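Local coordinates for Lin1840 protein (Listeria innocua serovar 6a, PDB 4ZO7) that probably acts as a glycoside hydrolase family 3 beta-glucosidase, hydrolysing terminal non-reducing beta-D-glucosyl residues to release beta-D-glucose, at residues V459-L464 against P499-L504; A375-N380 against K602-F607; P85-A90 against H131-S136. The protein carries 2 engineered substitutions. One frame throughout, in Å; residues are numbered along the deposited sequence.

Overall arrangement
Interaction 3 comes first along the chain and pairs neighbouring parallel strands, 87-90 and 133-134, of the N-terminal barrel. Interactions 1 and 2 belong to the family's C-terminal domain, on the other side of the chain's centre, their centres about 41 and 40 Å from that of interaction 3. Both reach one mixed sheet: interaction 1 joins strands 459-465 and 500-505, while interaction 2 sets a late loop against strand 376-380 at its edge. Their centres lie about 16 Å apart, and interaction 1 falls in sequence between the segments of interaction 2. The two domains hold separate sugars: Glu379 of interaction 2 binds a beta-D-glucopyranose, and Phe135 of interaction 3 borders an alpha-D-glucopyranose.

Interaction 1: V459-L464 against P499-L504; sequences VVVLAL and PVVITL
Leu462 and Ile502 show how neighbouring parallel strands mesh their branches. The Leu462 side chain swings CG opposite its backbone N (chi1 173°) and runs alongside Ile502 in the same direction, placing CD2 3.9 Å from Ile502 CG1. The other branch of Ile502, CG2, meets Leu464 CD1 at 4.1 Å. On this face Val460, Leu462 and Val500 pack against helix 484-494. On the reverse face Val461 and Thr503 lie against helix 532-541. Thr503 holds OG1 between its own N and carbonyl carbon (chi1 52°), which turns the hydroxyl toward Ala463, with OG1 3.4 Å from Ala463 CB, and leaves CG2 4.0 Å from Val461 CG1. Between the faces runs a ladder of backbone bonds; in the middle, Val460 O receives Val501 N at 2.8 Å, and Leu462 N gives to Val501 O at 2.8 Å. The strands and helix 484-494 form a beta-alpha-beta unit. The chemistry is thus lopsided: five backbone bonds pair the facing groups, and the outward ones of Val459, Val461 and Ala463 go largely to strand 393-397, whereas Thr503 OG1 is buried against Ala463 without a hydrogen-bond partner in the model, a probable energetic cost set against close apolar packing.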
ATOM      1  N   VAL A 459      43.592  -0.711  -2.730  1.00 20.18           N
ATOM      2  CA  VAL A 459      42.172  -0.530  -2.335  1.00 17.01           C
ATOM      3  C   VAL A 459      41.313  -0.803  -3.547  1.00 15.99           C
ATOM      4  O   VAL A 459      41.760  -0.621  -4.703  1.00 14.05           O
ATOM      5  CB  VAL A 459      41.823   0.899  -1.844  1.00 20.83           C
ATOM      6  CG1 VAL A 459      42.643   1.246  -0.636  1.00 24.38           C
ATOM      7  CG2 VAL A 459      42.070   1.939  -2.938  1.00 19.25           C
ATOM      8  N   VAL A 460      40.065  -1.180  -3.286  1.00 14.55           N
ATOM      9  CA  VAL A 460      39.144  -1.515  -4.372  1.00 11.61           C
ATOM     10  C   VAL A 460      38.017  -0.477  -4.419  1.00 10.51           C
ATOM     11  O   VAL A 460      37.366  -0.247  -3.397  1.00  9.88           O
ATOM     12  CB  VAL A 460      38.505  -2.884  -4.156  1.00 10.77           C
ATOM     13  CG1 VAL A 460      37.636  -3.247  -5.331  1.00 10.50           C
ATOM     14  CG2 VAL A 460      39.549  -3.971  -3.913  1.00 11.28           C
ATOM     15  N   VAL A 461      37.803   0.131  -5.597  1.00 10.07           N
ATOM     16  CA  VAL A 461      36.580   0.902  -5.875  1.00  9.66           C
ATOM     17  C   VAL A 461      35.678  -0.068  -6.664  1.00 10.15           C
ATOM     18  O   VAL A 461      35.966  -0.418  -7.851  1.00 11.16           O
ATOM     19  CB  VAL A 461      36.875   2.175  -6.695  1.00 10.60           C
ATOM     20  CG1 VAL A 461      35.569   2.872  -7.152  1.00 10.17           C
ATOM     21  CG2 VAL A 461      37.719   3.142  -5.873  1.00 10.00           C
ATOM     22  N   LEU A 462      34.623  -0.538  -6.003  1.00  9.71           N
ATOM     23  CA  LEU A 462      33.692  -1.520  -6.576  1.00  9.00           C
ATOM     24  C   LEU A 462      32.484  -0.728  -7.078  1.00  8.50           C
ATOM     25  O   LEU A 462      31.735  -0.189  -6.312  1.00  8.10           O
ATOM     26  CB  LEU A 462      33.310  -2.582  -5.540  1.00  8.79           C
ATOM     27  CG  LEU A 462      32.223  -3.567  -5.961  1.00  9.20           C
ATOM     28  CD1 LEU A 462      32.663  -4.373  -7.160  1.00  9.54           C
ATOM     29  CD2 LEU A 462      31.881  -4.515  -4.815  1.00 10.21           C
ATOM     30  N   ALA A 463      32.346  -0.620  -8.386  1.00  9.49           N
ATOM     31  CA  ALA A 463      31.350   0.203  -8.960  1.00  9.62           C
ATOM     32  C   ALA A 463      30.180  -0.644  -9.471  1.00  9.96           C
ATOM     33  O   ALA A 463      30.239  -1.383 -10.494  1.00  9.18           O
ATOM     34  CB  ALA A 463      31.964   1.105 -10.041  1.00 10.44           C
ATOM     35  N   LEU A 464      29.090  -0.531  -8.707  1.00 10.40           N
ATOM     36  CA  LEU A 464      27.863  -1.304  -8.914  1.00  9.81           C
ATOM     37  C   LEU A 464      26.764  -0.380  -9.412  1.00  8.65           C
ATOM     38  O   LEU A 464      26.810   0.837  -9.243  1.00  7.68           O
ATOM     39  CB  LEU A 464      27.418  -1.951  -7.573  1.00 10.34           C
ATOM     40  CG  LEU A 464      28.497  -2.831  -6.910  1.00 10.33           C
ATOM     41  CD1 LEU A 464      27.900  -3.514  -5.720  1.00 10.64           C
ATOM     42  CD2 LEU A 464      28.993  -3.906  -7.877  1.00 10.88           C
ATOM     43  N   PRO A 499      40.772  -3.212   1.534  1.00 12.89           N
ATOM     44  CA  PRO A 499      39.625  -2.306   1.831  1.00 13.35           C
ATOM     45  C   PRO A 499      38.805  -1.966   0.596  1.00 14.28           C
ATOM     46  O   PRO A 499      39.389  -1.766  -0.493  1.00 12.70           O
ATOM     47  CB  PRO A 499      40.307  -1.009   2.354  1.00 14.77           C
ATOM     48  CG  PRO A 499      41.770  -1.297   2.462  1.00 14.17           C
ATOM     49  CD  PRO A 499      42.077  -2.515   1.630  1.00 14.14           C
ATOM     50  N   VAL A 500      37.481  -1.894   0.738  1.00 14.56           N
ATOM     51  CA  VAL A 500      36.585  -1.729  -0.424  1.00 13.17           C
ATOM     52  C   VAL A 500      35.679  -0.473  -0.286  1.00 12.69           C
ATOM     53  O   VAL A 500      34.981  -0.318   0.749  1.00 11.39           O
ATOM     54  CB  VAL A 500      35.675  -2.983  -0.529  1.00 12.13           C
ATOM     55  CG1 VAL A 500      34.725  -2.874  -1.705  1.00 11.71           C
ATOM     56  CG2 VAL A 500      36.476  -4.276  -0.621  1.00 11.09           C
ATOM     57  N   VAL A 501      35.678   0.410  -1.300  1.00 11.46           N
ATOM     58  CA  VAL A 501      34.678   1.465  -1.381  1.00 12.58           C
ATOM     59  C   VAL A 501      33.726   1.039  -2.456  1.00 12.81           C
ATOM     60  O   VAL A 501      34.170   0.866  -3.607  1.00 10.26           O
ATOM     61  CB  VAL A 501      35.129   2.792  -2.046  1.00 14.88           C
ATOM     62  CG1 VAL A 501      34.102   3.910  -1.773  1.00 15.48           C
ATOM     63  CG2 VAL A 501      36.495   3.191  -1.618  1.00 18.34           C
ATOM     64  N   ILE A 502      32.426   1.004  -2.148  1.00 11.77           N
ATOM     65  CA  ILE A 502      31.422   0.771  -3.194  1.00 11.83           C
ATOM     66  C   ILE A 502      30.827   2.123  -3.643  1.00 10.87           C
ATOM     67  O   ILE A 502      30.335   2.903  -2.817  1.00 10.84           O
ATOM     68  CB  ILE A 502      30.297  -0.151  -2.734  1.00 11.96           C
ATOM     69  CG1 ILE A 502      30.837  -1.554  -2.478  1.00 12.79           C
ATOM     70  CG2 ILE A 502      29.184  -0.145  -3.779  1.00 11.68           C
ATOM     71  CD1 ILE A 502      29.792  -2.543  -1.998  1.00 12.38           C
ATOM     72  N   THR A 503      30.876   2.366  -4.947  1.00  8.00           N
ATOM     73  CA  THR A 503      30.279   3.518  -5.571  1.00  9.13           C
ATOM     74  C   THR A 503      29.091   2.971  -6.338  1.00  8.68           C
ATOM     75  O   THR A 503      29.235   2.185  -7.259  1.00  8.55           O
ATOM     76  CB  THR A 503      31.231   4.257  -6.499  1.00  9.41           C
ATOM     77  OG1 THR A 503      31.813   3.322  -7.421  1.00 10.48           O
ATOM     78  CG2 THR A 503      32.368   4.887  -5.708  1.00 12.01           C
ATOM     79  N   LEU A 504      27.905   3.329  -5.841  1.00 10.26           N
ATOM     80  CA  LEU A 504      26.637   2.825  -6.349  1.00  9.93           C
ATOM     81  C   LEU A 504      25.906   3.868  -7.250  1.00  9.55           C
ATOM     82  O   LEU A 504      25.775   5.044  -6.916  1.00  9.36           O
ATOM     83  CB  LEU A 504      25.771   2.451  -5.143  1.00 10.12           C
ATOM     84  CG  LEU A 504      24.388   1.947  -5.405  1.00 11.69           C
ATOM     85  CD1 LEU A 504      24.462   0.579  -6.089  1.00 12.54           C
ATOM     86  CD2 LEU A 504      23.634   1.898  -4.059  1.00 13.28           C
TER

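Interaction 2: A375-N380 against K602-F607; sequences AVLLEN and KSYSEF. With BGC (beta-D-glucopyranose), chain D.
With CG turned opposite the backbone N (chi1 -175°) and chi2 at 62°, Leu377 carries its CD2 methyl to 3.8 Å from Lys602 CB. That same methyl lies 3.9 Å from Tyr604 CE1, approaching the ring obliquely. Lys602 sets CG opposite its carbonyl carbon (chi1 -60°), near Leu377 O; the extended chi2 runs CD along the strand to 3.6 Å from Leu378 O, and the bend at chi3 brings CE beside Asn380 N. Lys602 N ties the backbones, donating to Leu377 O at 2.8 Å; one water links Leu377 N to Lys602 O, and a second links Asn380 ND2 to Ser603 O. The Asn380 amide nitrogen sits at the edge of the Tyr604 ring, 3.8 Å from CE1, while its OD1 is held by Leu385 N and the tyrosine hydroxyl by Leu539 O. Glu379 turns from the loop to bound glucose: OE2 takes a bond from O4 at 2.7 Å and another from Tyr596 OH, whereas the modelled OE1 to O3 separation is doubtfully short. Leu378 and Glu379 both pair through their backbones with Leu522 of strand 521-524, a classic beta bulge in the sheet's edge strand, which adjoins a glucose site completed by Tyr600 OH and Phe595 O.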
ATOM      1  N   ALA A 375      25.393  13.635  -4.112  1.00 10.14           N
ATOM      2  CA  ALA A 375      25.802  12.326  -3.729  1.00  8.90           C
ATOM      3  C   ALA A 375      25.654  12.185  -2.196  1.00  9.71           C
ATOM      4  O   ALA A 375      25.786  13.178  -1.489  1.00  8.21           O
ATOM      5  CB  ALA A 375      27.202  12.086  -4.106  1.00  8.81           C
ATOM      6  N   VAL A 376      25.359  10.968  -1.729  1.00  8.80           N
ATOM      7  CA  VAL A 376      25.206  10.689  -0.281  1.00  9.19           C
ATOM      8  C   VAL A 376      26.250   9.659   0.216  1.00  9.84           C
ATOM      9  O   VAL A 376      26.284   8.561  -0.247  1.00 10.31           O
ATOM     10  CB  VAL A 376      23.801  10.145   0.045  1.00  8.94           C
ATOM     11  CG1 VAL A 376      23.638   9.888   1.548  1.00  8.09           C
ATOM     12  CG2 VAL A 376      22.725  11.071  -0.517  1.00  8.60           C
ATOM     13  N   LEU A 377      27.084  10.040   1.176  1.00 10.23           N
ATOM     14  CA  LEU A 377      27.986   9.112   1.818  1.00 10.62           C
ATOM     15  C   LEU A 377      27.219   8.347   2.855  1.00 11.19           C
ATOM     16  O   LEU A 377      26.789   8.946   3.839  1.00 12.93           O
ATOM     17  CB  LEU A 377      29.172   9.836   2.507  1.00 12.56           C
ATOM     18  CG  LEU A 377      30.305   8.985   3.145  1.00 11.60           C
ATOM     19  CD1 LEU A 377      30.973   8.154   2.042  1.00 11.20           C
ATOM     20  CD2 LEU A 377      31.299   9.923   3.838  1.00 11.50           C
ATOM     21  N   LEU A 378      27.083   7.036   2.648  1.00 10.44           N
ATOM     22  CA  LEU A 378      26.308   6.141   3.514  1.00  9.77           C
ATOM     23  C   LEU A 378      27.139   5.405   4.592  1.00  8.88           C
ATOM     24  O   LEU A 378      26.660   5.177   5.698  1.00  6.71           O
ATOM     25  CB  LEU A 378      25.487   5.153   2.611  1.00  8.84           C
ATOM     26  CG  LEU A 378      24.469   5.846   1.706  1.00  8.78           C
ATOM     27  CD1 LEU A 378      23.684   4.868   0.838  1.00 10.02           C
ATOM     28  CD2 LEU A 378      23.459   6.569   2.555  1.00  9.31           C
ATOM     29  N   GLU A 379      28.360   4.993   4.235  1.00 11.16           N
ATOM     30  CA  GLU A 379      29.283   4.344   5.203  1.00 12.19           C
ATOM     31  C   GLU A 379      30.729   4.796   4.934  1.00 13.34           C
ATOM     32  O   GLU A 379      31.118   5.022   3.793  1.00 11.87           O
ATOM     33  CB  GLU A 379      29.244   2.803   5.165  1.00 12.56           C
ATOM     34  CG  GLU A 379      27.874   2.114   5.242  1.00 12.93           C
ATOM     35  CD  GLU A 379      27.253   2.061   6.643  1.00 14.59           C
ATOM     36  OE1 GLU A 379      27.950   2.408   7.658  1.00 12.02           O
ATOM     37  OE2 GLU A 379      26.040   1.664   6.713  1.00 16.07           O
ATOM     38  N   ASN A 380      31.528   4.877   5.982  1.00 15.49           N
ATOM     39  CA  ASN A 380      32.958   5.148   5.824  1.00 16.40           C
ATOM     40  C   ASN A 380      33.631   4.706   7.093  1.00 19.69           C
ATOM     41  O   ASN A 380      33.803   5.482   8.017  1.00 24.10           O
ATOM     42  CB  ASN A 380      33.186   6.633   5.578  1.00 15.48           C
ATOM     43  CG  ASN A 380      34.596   6.960   5.168  1.00 11.71           C
ATOM     44  OD1 ASN A 380      35.332   6.098   4.715  1.00  9.75           O
ATOM     45  ND2 ASN A 380      34.971   8.226   5.313  1.00 13.71           N
ATOM     46  N   LYS A 602      26.691  11.096   5.630  1.00 11.01           N
ATOM     47  CA  LYS A 602      27.900  11.376   6.341  1.00 12.34           C
ATOM     48  C   LYS A 602      28.756  12.492   5.662  1.00 13.48           C
ATOM     49  O   LYS A 602      28.413  13.030   4.582  1.00 13.39           O
ATOM     50  CB  LYS A 602      28.659  10.053   6.547  1.00 15.58           C
ATOM     51  CG  LYS A 602      27.890   8.994   7.349  1.00 14.52           C
ATOM     52  CD  LYS A 602      28.639   7.680   7.357  1.00 18.90           C
ATOM     53  CE  LYS A 602      29.906   7.729   8.179  1.00 25.03           C
ATOM     54  NZ  LYS A 602      29.550   7.788   9.628  1.00 33.20           N
ATOM     55  N   SER A 603      29.862  12.846   6.323  1.00 13.59           N
ATOM     56  CA  SER A 603      30.783  13.899   5.842  1.00 11.67           C
ATOM     57  C   SER A 603      32.224  13.506   6.290  1.00 12.08           C
ATOM     58  O   SER A 603      32.406  12.775   7.266  1.00 12.75           O
ATOM     59  CB  SER A 603      30.369  15.230   6.498  1.00 11.22           C
ATOM     60  OG  SER A 603      31.343  16.272   6.349  1.00 11.34           O
ATOM     61  N   TYR A 604      33.233  14.058   5.640  1.00 13.31           N
ATOM     62  CA  TYR A 604      34.618  13.959   6.120  1.00 14.76           C
ATOM     63  C   TYR A 604      34.884  14.955   7.283  1.00 16.23           C
ATOM     64  O   TYR A 604      35.898  14.879   7.935  1.00 20.74           O
ATOM     65  CB  TYR A 604      35.600  14.224   4.959  1.00 13.30           C
ATOM     66  CG  TYR A 604      35.457  13.288   3.760  1.00 14.40           C
ATOM     67  CD1 TYR A 604      35.016  11.953   3.922  1.00 12.76           C
ATOM     68  CD2 TYR A 604      35.767  13.734   2.468  1.00 11.93           C
ATOM     69  CE1 TYR A 604      34.898  11.102   2.836  1.00 10.57           C
ATOM     70  CE2 TYR A 604      35.661  12.908   1.370  1.00 11.34           C
ATOM     71  CZ  TYR A 604      35.211  11.585   1.527  1.00 12.50           C
ATOM     72  OH  TYR A 604      35.083  10.722   0.428  1.00 10.91           O
ATOM     73  N   SER A 605      33.988  15.909   7.497  1.00 15.59           N
ATOM     74  CA  SER A 605      34.056  16.858   8.592  1.00 14.23           C
ATOM     75  C   SER A 605      33.302  16.366   9.837  1.00 15.59           C
ATOM     76  O   SER A 605      32.804  15.249   9.847  1.00 15.14           O
ATOM     77  CB  SER A 605      33.489  18.165   8.099  1.00 14.63           C
ATOM     78  OG  SER A 605      34.147  18.553   6.915  1.00 15.94           O
ATOM     79  N   GLU A 606      33.279  17.166  10.895  1.00 14.52           N
ATOM     80  CA  GLU A 606      32.560  16.810  12.122  1.00 17.26           C
ATOM     81  C   GLU A 606      31.963  18.125  12.592  1.00 15.57           C
ATOM     82  O   GLU A 606      32.638  19.131  12.552  1.00 14.64           O
ATOM     83  CB  GLU A 606      33.547  16.328  13.171  1.00 19.54           C
ATOM     84  CG  GLU A 606      33.291  14.998  13.787  1.00 26.36           C
ATOM     85  CD  GLU A 606      33.862  14.926  15.196  1.00 32.17           C
ATOM     86  OE1 GLU A 606      35.090  14.848  15.303  1.00 42.27           O
ATOM     87  OE2 GLU A 606      33.094  14.973  16.199  1.00 34.84           O
ATOM     88  N   PHE A 607      30.719  18.148  13.014  1.00 15.91           N
ATOM     89  CA  PHE A 607      30.073  19.443  13.285  1.00 16.25           C
ATOM     90  C   PHE A 607      29.423  19.428  14.615  1.00 18.45           C
ATOM     91  O   PHE A 607      29.035  18.384  15.077  1.00 17.98           O
ATOM     92  CB  PHE A 607      29.013  19.786  12.267  1.00 15.22           C
ATOM     93  CG  PHE A 607      29.514  19.833  10.848  1.00 17.33           C
ATOM     94  CD1 PHE A 607      30.050  21.004  10.302  1.00 15.14           C
ATOM     95  CD2 PHE A 607      29.401  18.702  10.034  1.00 18.46           C
ATOM     96  CE1 PHE A 607      30.498  21.023   8.997  1.00 14.71           C
ATOM     97  CE2 PHE A 607      29.876  18.708   8.742  1.00 16.24           C
ATOM     98  CZ  PHE A 607      30.408  19.866   8.216  1.00 16.77           C
TER
HETATM   99  C2  BGC D 801      24.694   3.966  10.414  1.00 25.15           C
HETATM  100  C3  BGC D 801      25.267   2.824   9.553  1.00 23.32           C
HETATM  101  C4  BGC D 801      24.537   1.524   9.850  1.00 21.35           C
HETATM  102  C5  BGC D 801      23.018   1.759   9.749  1.00 22.86           C
HETATM  103  C6  BGC D 801      22.192   0.501   9.990  1.00 19.91           C
HETATM  104  C1  BGC D 801      23.179   4.088  10.219  1.00 24.16           C
HETATM  105  O1  BGC D 801      22.662   5.206  10.965  1.00 27.28           O
HETATM  106  O2  BGC D 801      25.311   5.201  10.067  1.00 27.28           O
HETATM  107  O3  BGC D 801      26.687   2.715   9.703  1.00 22.15           O
HETATM  108  O4  BGC D 801      24.821   0.580   8.818  1.00 18.50           O
HETATM  109  O5  BGC D 801      22.590   2.834  10.598  1.00 23.15           O
HETATM  110  O6  BGC D 801      20.818   0.827   9.808  1.00 14.47           O
HETATM  111  O   HOH W   1      26.763  12.652   2.360  1.00  9.57           O
HETATM  112  O   HOH W   2      33.228   9.925   7.082  1.00 18.69           O

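Interaction 3: P85-A90 against H131-S136; sequences PLVFMA and HHVTFS. With GLC (alpha-D-glucopyranose), chain I.
Two consecutive amides converge on Phe88 O: His132 N donates at 2.9 Å, tilted from the carbonyl plane, and Val133 N lies within that plane at a longer 3.2 Å. Phe88 and His132 are also joined in the reverse sense by a side chain, since Phe88 N gives its hydrogen to His132 ND1 at 3.1 Å. This bond is nearly straight at hydrogen (172°) yet reaches ND1 from 39° outside the imidazole plane. The Phe88 CB methylene rests over a face of that imidazole in a CH-pi contact, and His132 CE1 meets the edge of the phenyl ring; Leu86 O and Val87 CA lie at the imidazole edge. Further along, Ala90 N donates to Val133 O and Ala90 O receives Phe135 N, so the pairing is that of neighbouring parallel strands, 87-90 and 133-134, in the eight-stranded TIM barrel of the family's N-terminal domain. Helices 103-109 and 112-128 lie between them in the chain. On one face of the sheet Met89 and Val133 run side by side, Met89 CG 3.6 Å from Val133 CB. Met89 CG is opposite the carbonyl carbon (chi1 -54°) and the chain then extends, carrying SD obliquely to 4.8 Å from the Phe135 ring centroid, a Met-aromatic contact. On the other face Ala90 CB sits above the His131 ring, 3.8 Å from its centroid. A water at the edge of that ring joins His131 ND1 to Met89 O, while His131 NE2 is engaged by Tyr96 OH. Phe135, at the centre of an inverse gamma turn, borders a bound glucose, its CB 3.4 Å from the sugar O4; Lys191 NZ bonds both to Phe135 O and to this glucose, which Asp91 and His192 also hold.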
ATOM      1  N   PRO A  85       1.227  31.190 -34.124  1.00 13.88           N
ATOM      2  CA  PRO A  85       2.356  30.261 -34.145  1.00 14.46           C
ATOM      3  C   PRO A  85       2.230  29.057 -33.219  1.00 14.58           C
ATOM      4  O   PRO A  85       1.466  29.073 -32.309  1.00 15.06           O
ATOM      5  CB  PRO A  85       3.538  31.123 -33.676  1.00 15.87           C
ATOM      6  CG  PRO A  85       3.041  32.502 -33.513  1.00 16.98           C
ATOM      7  CD  PRO A  85       1.562  32.398 -33.351  1.00 17.37           C
ATOM      8  N   LEU A  86       3.001  28.012 -33.494  1.00 16.83           N
ATOM      9  CA  LEU A  86       3.032  26.806 -32.707  1.00 15.52           C
ATOM     10  C   LEU A  86       3.780  27.103 -31.411  1.00 14.04           C
ATOM     11  O   LEU A  86       4.761  27.862 -31.386  1.00 12.14           O
ATOM     12  CB  LEU A  86       3.737  25.665 -33.470  1.00 17.12           C
ATOM     13  CG  LEU A  86       2.835  25.079 -34.574  1.00 19.37           C
ATOM     14  CD1 LEU A  86       3.657  24.447 -35.657  1.00 20.70           C
ATOM     15  CD2 LEU A  86       1.832  24.087 -34.029  1.00 17.54           C
ATOM     16  N   VAL A  87       3.302  26.481 -30.340  1.00 12.38           N
ATOM     17  CA  VAL A  87       4.120  26.398 -29.116  1.00 12.23           C
ATOM     18  C   VAL A  87       4.789  25.006 -29.032  1.00 11.27           C
ATOM     19  O   VAL A  87       4.138  23.960 -29.270  1.00 13.13           O
ATOM     20  CB  VAL A  87       3.314  26.740 -27.851  1.00 12.90           C
ATOM     21  CG1 VAL A  87       2.081  25.855 -27.694  1.00 12.19           C
ATOM     22  CG2 VAL A  87       4.223  26.703 -26.646  1.00 13.07           C
ATOM     23  N   PHE A  88       6.085  25.034 -28.745  1.00  9.29           N
ATOM     24  CA  PHE A  88       6.975  23.904 -28.693  1.00 10.34           C
ATOM     25  C   PHE A  88       7.305  23.483 -27.243  1.00 10.84           C
ATOM     26  O   PHE A  88       7.871  24.236 -26.465  1.00  8.66           O
ATOM     27  CB  PHE A  88       8.258  24.249 -29.426  1.00  9.85           C
ATOM     28  CG  PHE A  88       8.124  24.224 -30.929  1.00 10.49           C
ATOM     29  CD1 PHE A  88       7.582  25.296 -31.611  1.00 10.05           C
ATOM     30  CD2 PHE A  88       8.544  23.134 -31.645  1.00 12.21           C
ATOM     31  CE1 PHE A  88       7.454  25.286 -33.006  1.00 11.39           C
ATOM     32  CE2 PHE A  88       8.370  23.078 -33.026  1.00 12.39           C
ATOM     33  CZ  PHE A  88       7.839  24.167 -33.715  1.00 13.28           C
ATOM     34  N   MET A  89       7.011  22.232 -26.933  1.00 12.43           N
ATOM     35  CA  MET A  89       7.147  21.701 -25.561  1.00 11.39           C
ATOM     36  C   MET A  89       8.077  20.482 -25.542  1.00 11.31           C
ATOM     37  O   MET A  89       8.178  19.743 -26.529  1.00 10.71           O
ATOM     38  CB  MET A  89       5.769  21.334 -25.028  1.00 11.03           C
ATOM     39  CG  MET A  89       4.787  22.512 -25.117  1.00 10.48           C
ATOM     40  SD  MET A  89       3.482  22.191 -23.938  1.00 11.60           S
ATOM     41  CE  MET A  89       2.314  23.322 -24.655  1.00 13.14           C
ATOM     42  N   ALA A  90       8.800  20.312 -24.444  1.00 10.78           N
ATOM     43  CA  ALA A  90       9.776  19.195 -24.372  1.00 10.72           C
ATOM     44  C   ALA A  90      10.039  18.747 -22.943  1.00 11.93           C
ATOM     45  O   ALA A  90       9.775  19.459 -21.962  1.00 11.97           O
ATOM     46  CB  ALA A  90      11.080  19.613 -25.001  1.00 10.70           C
ATOM     47  N   HIS A 131      12.999  25.254 -27.722  1.00 14.24           N
ATOM     48  CA  HIS A 131      11.909  24.803 -26.841  1.00 11.41           C
ATOM     49  C   HIS A 131      11.373  25.916 -25.960  1.00 10.58           C
ATOM     50  O   HIS A 131      12.124  26.683 -25.431  1.00  9.93           O
ATOM     51  CB  HIS A 131      12.392  23.658 -25.949  1.00 11.34           C
ATOM     52  CG  HIS A 131      12.993  22.503 -26.698  1.00 11.47           C
ATOM     53  ND1 HIS A 131      12.242  21.676 -27.514  1.00 10.90           N
ATOM     54  CD2 HIS A 131      14.273  22.068 -26.792  1.00 10.00           C
ATOM     55  CE1 HIS A 131      13.026  20.777 -28.065  1.00  9.82           C
ATOM     56  NE2 HIS A 131      14.263  20.996 -27.655  1.00  9.63           N
ATOM     57  N   HIS A 132      10.055  25.988 -25.802  1.00 10.24           N
ATOM     58  CA  HIS A 132       9.394  27.079 -25.111  1.00 11.29           C
ATOM     59  C   HIS A 132       8.910  26.677 -23.708  1.00 12.96           C
ATOM     60  O   HIS A 132       8.789  27.556 -22.846  1.00 11.95           O
ATOM     61  CB  HIS A 132       8.163  27.539 -25.883  1.00 10.95           C
ATOM     62  CG  HIS A 132       8.438  27.938 -27.296  1.00 10.90           C
ATOM     63  ND1 HIS A 132       7.529  27.730 -28.307  1.00 12.13           N
ATOM     64  CD2 HIS A 132       9.516  28.500 -27.873  1.00 10.37           C
ATOM     65  CE1 HIS A 132       8.017  28.190 -29.445  1.00 11.54           C
ATOM     66  NE2 HIS A 132       9.222  28.668 -29.210  1.00 10.08           N
ATOM     67  N   VAL A 133       8.578  25.383 -23.546  1.00 12.25           N
ATOM     68  CA  VAL A 133       7.992  24.798 -22.337  1.00 11.12           C
ATOM     69  C   VAL A 133       8.729  23.522 -22.026  1.00 10.89           C
ATOM     70  O   VAL A 133       9.037  22.727 -22.944  1.00 12.38           O
ATOM     71  CB  VAL A 133       6.510  24.363 -22.515  1.00 11.54           C
ATOM     72  CG1 VAL A 133       5.932  23.839 -21.198  1.00 11.98           C
ATOM     73  CG2 VAL A 133       5.663  25.496 -23.037  1.00 11.59           C
ATOM     74  N   THR A 134       9.024  23.316 -20.751  1.00 10.46           N
ATOM     75  CA  THR A 134       9.515  22.021 -20.279  1.00 10.21           C
ATOM     76  C   THR A 134       8.551  21.313 -19.355  1.00 10.98           C
ATOM     77  O   THR A 134       7.903  21.963 -18.530  1.00  9.94           O
ATOM     78  CB  THR A 134      10.835  22.121 -19.531  1.00 10.14           C
ATOM     79  OG1 THR A 134      11.198  20.805 -19.139  1.00 12.20           O
ATOM     80  CG2 THR A 134      10.740  23.016 -18.303  1.00  9.56           C
ATOM     81  N   PHE A 135       8.502  19.975 -19.446  1.00 11.94           N
ATOM     82  CA  PHE A 135       7.569  19.217 -18.640  1.00 11.68           C
ATOM     83  C   PHE A 135       8.269  18.889 -17.331  1.00 11.38           C
ATOM     84  O   PHE A 135       8.583  17.727 -17.034  1.00 11.85           O
ATOM     85  CB  PHE A 135       7.049  17.955 -19.360  1.00 11.53           C
ATOM     86  CG  PHE A 135       6.276  18.217 -20.643  1.00  9.28           C
ATOM     87  CD1 PHE A 135       5.177  19.070 -20.664  1.00 10.06           C
ATOM     88  CD2 PHE A 135       6.661  17.628 -21.791  1.00  9.42           C
ATOM     89  CE1 PHE A 135       4.462  19.291 -21.846  1.00  9.52           C
ATOM     90  CE2 PHE A 135       5.950  17.778 -22.960  1.00 10.06           C
ATOM     91  CZ  PHE A 135       4.820  18.634 -22.989  1.00  9.50           C
ATOM     92  N   SER A 136       8.509  19.934 -16.562  1.00  9.66           N
ATOM     93  CA  SER A 136       9.181  19.859 -15.249  1.00 10.62           C
ATOM     94  C   SER A 136       8.798  21.112 -14.424  1.00 12.02           C
ATOM     95  O   SER A 136       8.515  22.151 -15.003  1.00 12.44           O
ATOM     96  CB  SER A 136      10.694  19.808 -15.491  1.00 10.05           C
ATOM     97  OG  SER A 136      11.513  19.866 -14.320  1.00  9.28           O
TER
HETATM   98  C1  GLC I 806       3.847  11.415 -20.470  1.00 36.73           C
HETATM   99  C2  GLC I 806       4.593  11.351 -19.108  1.00 31.12           C
HETATM  100  C3  GLC I 806       5.178  12.715 -18.735  1.00 27.90           C
HETATM  101  C4  GLC I 806       5.934  13.356 -19.893  1.00 23.14           C
HETATM  102  C5  GLC I 806       5.058  13.373 -21.127  1.00 25.32           C
HETATM  103  C6  GLC I 806       5.781  13.997 -22.330  1.00 23.65           C
HETATM  104  O1  GLC I 806       2.601  12.108 -20.442  1.00 48.71           O
HETATM  105  O2  GLC I 806       3.777  10.986 -18.020  1.00 30.72           O
HETATM  106  O3  GLC I 806       5.977  12.639 -17.575  1.00 23.87           O
HETATM  107  O4  GLC I 806       6.233  14.661 -19.524  1.00 16.79           O
HETATM  108  O5  GLC I 806       4.665  12.043 -21.454  1.00 34.12           O
HETATM  109  O6  GLC I 806       6.833  13.163 -22.686  1.00 20.66           O
HETATM  110  O   HOH W   3       9.627  20.817 -28.669  1.00 11.81           O